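Local atomic coordinates of CCMAN5 (Cellulosimicrobium cellulans, PDB entry 2XSG), a protein that hydrolyses alpha-mannosidic linkages as a family GH92 glycoside hydrolase and probably serves in mannose-6-phosphate modification of yeast-produced lysosomal enzymes. Residues L381-E386 and D428-A433. Numbering follows the deposited sequence.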
ATOM      1  N   LEU A 381     -18.775  -1.857  -2.025  1.00  3.86           N
ATOM      2  CA  LEU A 381     -18.550  -1.551  -0.615  1.00  4.18           C
ATOM      3  C   LEU A 381     -19.408  -0.379  -0.148  1.00  4.03           C
ATOM      4  O   LEU A 381     -20.025  -0.448   0.921  1.00  4.12           O
ATOM      5  CB  LEU A 381     -17.064  -1.300  -0.326  1.00  3.03           C
ATOM      6  CG  LEU A 381     -16.750  -1.003   1.145  1.00  3.84           C
ATOM      7  CD1 LEU A 381     -17.037  -2.232   1.995  1.00  2.92           C
ATOM      8  CD2 LEU A 381     -15.321  -0.537   1.343  1.00  3.97           C
ATOM      9  N   PHE A 382     -19.439   0.687  -0.946  1.00  4.52           N
ATOM     10  CA  PHE A 382     -20.292   1.853  -0.654  1.00  4.57           C
ATOM     11  C   PHE A 382     -21.775   1.569  -0.921  1.00  5.13           C
ATOM     12  O   PHE A 382     -22.641   2.066  -0.211  1.00  5.34           O
ATOM     13  CB  PHE A 382     -19.803   3.109  -1.399  1.00  4.47           C
ATOM     14  CG  PHE A 382     -18.693   3.834  -0.666  1.00  4.47           C
ATOM     15  CD1 PHE A 382     -18.987   4.760   0.322  1.00  4.39           C
ATOM     16  CD2 PHE A 382     -17.353   3.529  -0.916  1.00  2.49           C
ATOM     17  CE1 PHE A 382     -17.962   5.410   1.040  1.00  2.91           C
ATOM     18  CE2 PHE A 382     -16.336   4.171  -0.214  1.00  3.25           C
ATOM     19  CZ  PHE A 382     -16.647   5.108   0.774  1.00  2.15           C
ATOM     20  N   ALA A 383     -22.055   0.753  -1.930  1.00  5.52           N
ATOM     21  CA  ALA A 383     -23.418   0.355  -2.239  1.00  6.03           C
ATOM     22  C   ALA A 383     -24.006  -0.439  -1.064  1.00  6.85           C
ATOM     23  O   ALA A 383     -25.198  -0.274  -0.721  1.00  6.82           O
ATOM     24  CB  ALA A 383     -23.450  -0.448  -3.511  1.00  6.12           C
ATOM     25  N   ASP A 384     -23.161  -1.266  -0.446  1.00  6.79           N
ATOM     26  CA  ASP A 384     -23.519  -2.041   0.742  1.00  7.44           C
ATOM     27  C   ASP A 384     -23.802  -1.168   1.969  1.00  7.95           C
ATOM     28  O   ASP A 384     -24.805  -1.395   2.669  1.00  8.63           O
ATOM     29  CB  ASP A 384     -22.450  -3.098   1.062  1.00  7.51           C
ATOM     30  CG  ASP A 384     -22.459  -4.263   0.078  1.00  7.97           C
ATOM     31  OD1 ASP A 384     -23.430  -4.376  -0.720  1.00  8.13           O
ATOM     32  OD2 ASP A 384     -21.487  -5.058   0.086  1.00  7.11           O
ATOM     33  N   ALA A 385     -22.948  -0.178   2.230  1.00  8.28           N
ATOM     34  CA  ALA A 385     -23.227   0.800   3.289  1.00  9.01           C
ATOM     35  C   ALA A 385     -24.604   1.437   3.088  1.00  9.33           C
ATOM     36  O   ALA A 385     -25.407   1.519   4.024  1.00  9.43           O
ATOM     37  CB  ALA A 385     -22.136   1.876   3.356  1.00  8.95           C
ATOM     38  N   GLU A 386     -24.882   1.866   1.864  1.00  9.87           N
ATOM     39  CA  GLU A 386     -26.172   2.463   1.540  1.00 10.91           C
ATOM     40  C   GLU A 386     -27.346   1.491   1.774  1.00 11.38           C
ATOM     41  O   GLU A 386     -28.376   1.876   2.343  1.00 11.54           O
ATOM     42  CB  GLU A 386     -26.150   3.004   0.103  1.00 10.78           C
ATOM     43  CG  GLU A 386     -27.486   3.443  -0.443  1.00 12.34           C
ATOM     44  CD  GLU A 386     -27.993   4.738   0.170  1.00 12.33           C
ATOM     45  OE1 GLU A 386     -27.317   5.350   1.023  1.00 13.62           O
ATOM     46  OE2 GLU A 386     -29.070   5.163  -0.243  1.00 13.93           O
ATOM     47  N   ASP A 428     -25.184   3.662  -8.903  1.00 10.19           N
ATOM     48  CA  ASP A 428     -26.281   4.513  -8.414  1.00 10.66           C
ATOM     49  C   ASP A 428     -26.481   4.386  -6.892  1.00 10.16           C
ATOM     50  O   ASP A 428     -26.760   5.374  -6.235  1.00  9.49           O
ATOM     51  CB  ASP A 428     -27.599   4.280  -9.190  1.00 10.94           C
ATOM     52  CG  ASP A 428     -28.103   2.831  -9.119  1.00 13.34           C
ATOM     53  OD1 ASP A 428     -27.414   1.939  -8.572  1.00 13.79           O
ATOM     54  OD2 ASP A 428     -29.205   2.574  -9.642  1.00 15.57           O
ATOM     55  N   GLU A 429     -26.315   3.175  -6.356  1.00 10.12           N
ATOM     56  CA  GLU A 429     -26.395   2.933  -4.902  1.00 10.07           C
ATOM     57  C   GLU A 429     -25.178   3.452  -4.140  1.00  9.65           C
ATOM     58  O   GLU A 429     -25.314   3.963  -3.022  1.00  9.38           O
ATOM     59  CB  GLU A 429     -26.496   1.442  -4.589  1.00 10.54           C
ATOM     60  CG  GLU A 429     -27.817   0.799  -4.809  1.00 11.99           C
ATOM     61  CD  GLU A 429     -27.767  -0.656  -4.423  1.00 14.78           C
ATOM     62  OE1 GLU A 429     -27.658  -0.954  -3.202  1.00 14.69           O
ATOM     63  OE2 GLU A 429     -27.813  -1.499  -5.350  1.00 16.18           O
ATOM     64  N   ALA A 430     -23.990   3.270  -4.717  1.00  8.59           N
ATOM     65  CA  ALA A 430     -22.763   3.757  -4.108  1.00  8.16           C
ATOM     66  C   ALA A 430     -22.793   5.280  -3.921  1.00  8.40           C
ATOM     67  O   ALA A 430     -22.361   5.794  -2.897  1.00  8.37           O
ATOM     68  CB  ALA A 430     -21.540   3.335  -4.958  1.00  7.49           C
ATOM     69  N   TYR A 431     -23.334   5.991  -4.911  1.00  8.63           N
ATOM     70  CA  TYR A 431     -23.288   7.469  -4.939  1.00  8.25           C
ATOM     71  C   TYR A 431     -23.722   8.213  -3.650  1.00  7.76           C
ATOM     72  O   TYR A 431     -22.959   9.015  -3.136  1.00  7.83           O
ATOM     73  CB  TYR A 431     -23.992   8.013  -6.194  1.00  7.76           C
ATOM     74  CG  TYR A 431     -23.883   9.505  -6.360  1.00  8.35           C
ATOM     75  CD1 TYR A 431     -22.723  10.081  -6.853  1.00  8.99           C
ATOM     76  CD2 TYR A 431     -24.952  10.343  -6.026  1.00  8.39           C
ATOM     77  CE1 TYR A 431     -22.604  11.450  -6.999  1.00 10.65           C
ATOM     78  CE2 TYR A 431     -24.851  11.719  -6.171  1.00 10.03           C
ATOM     79  CZ  TYR A 431     -23.664  12.261  -6.660  1.00 11.66           C
ATOM     80  OH  TYR A 431     -23.545  13.614  -6.817  1.00 13.97           O
ATOM     81  N   PRO A 432     -24.927   7.944  -3.110  1.00  8.10           N
ATOM     82  CA  PRO A 432     -25.288   8.673  -1.887  1.00  8.05           C
ATOM     83  C   PRO A 432     -24.356   8.386  -0.698  1.00  8.09           C
ATOM     84  O   PRO A 432     -24.124   9.278   0.126  1.00  8.36           O
ATOM     85  CB  PRO A 432     -26.701   8.170  -1.578  1.00  7.80           C
ATOM     86  CG  PRO A 432     -26.813   6.885  -2.335  1.00  7.98           C
ATOM     87  CD  PRO A 432     -26.039   7.103  -3.580  1.00  7.86           C
ATOM     88  N   ALA A 433     -23.842   7.162  -0.603  1.00  7.66           N
ATOM     89  CA  ALA A 433     -22.867   6.836   0.430  1.00  7.78           C
ATOM     90  C   ALA A 433     -21.538   7.557   0.196  1.00  7.09           C
ATOM     91  O   ALA A 433     -20.862   7.942   1.148  1.00  7.34           O
ATOM     92  CB  ALA A 433     -22.660   5.321   0.535  1.00  8.22           C
TER
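A433 puts its methyl into the hollow between F382 and E386, where CB of A433 lies 3.3 Å from the carbonyl O of F382 and 3.7 Å from CD1 of the F382 ring. The methyl meets that ring at the edge, close to its plane. Small residues on both helices let the backbones come together: the CA atoms of A383 and A430 are 3.9 Å apart. The segment axes approach to 7.1 Å at a crossing angle of 74°. The A383 methyl fits against the stem of E429, CB to CB 3.7 Å, while A430 CB packs beside F382 CB. E386 forms the longer bump. With CG anti to the backbone N (chi1 170°) and a bend at chi2, its chain passes over the carbonyl O of E429. The E386 side chain crosses that of P432 at about a right angle, with E386 CD 3.5 Å from P432 CG. A salt bridge to R436, one turn further along helix 427-438, holds the acid end; L434 and L437 of the same helix also touch the F382 side chain. The arrangement exemplifies close, alanine-mediated packing of steeply crossed helices, here joining helices 368-387 and 427-438 within the GH92 catalytic domain.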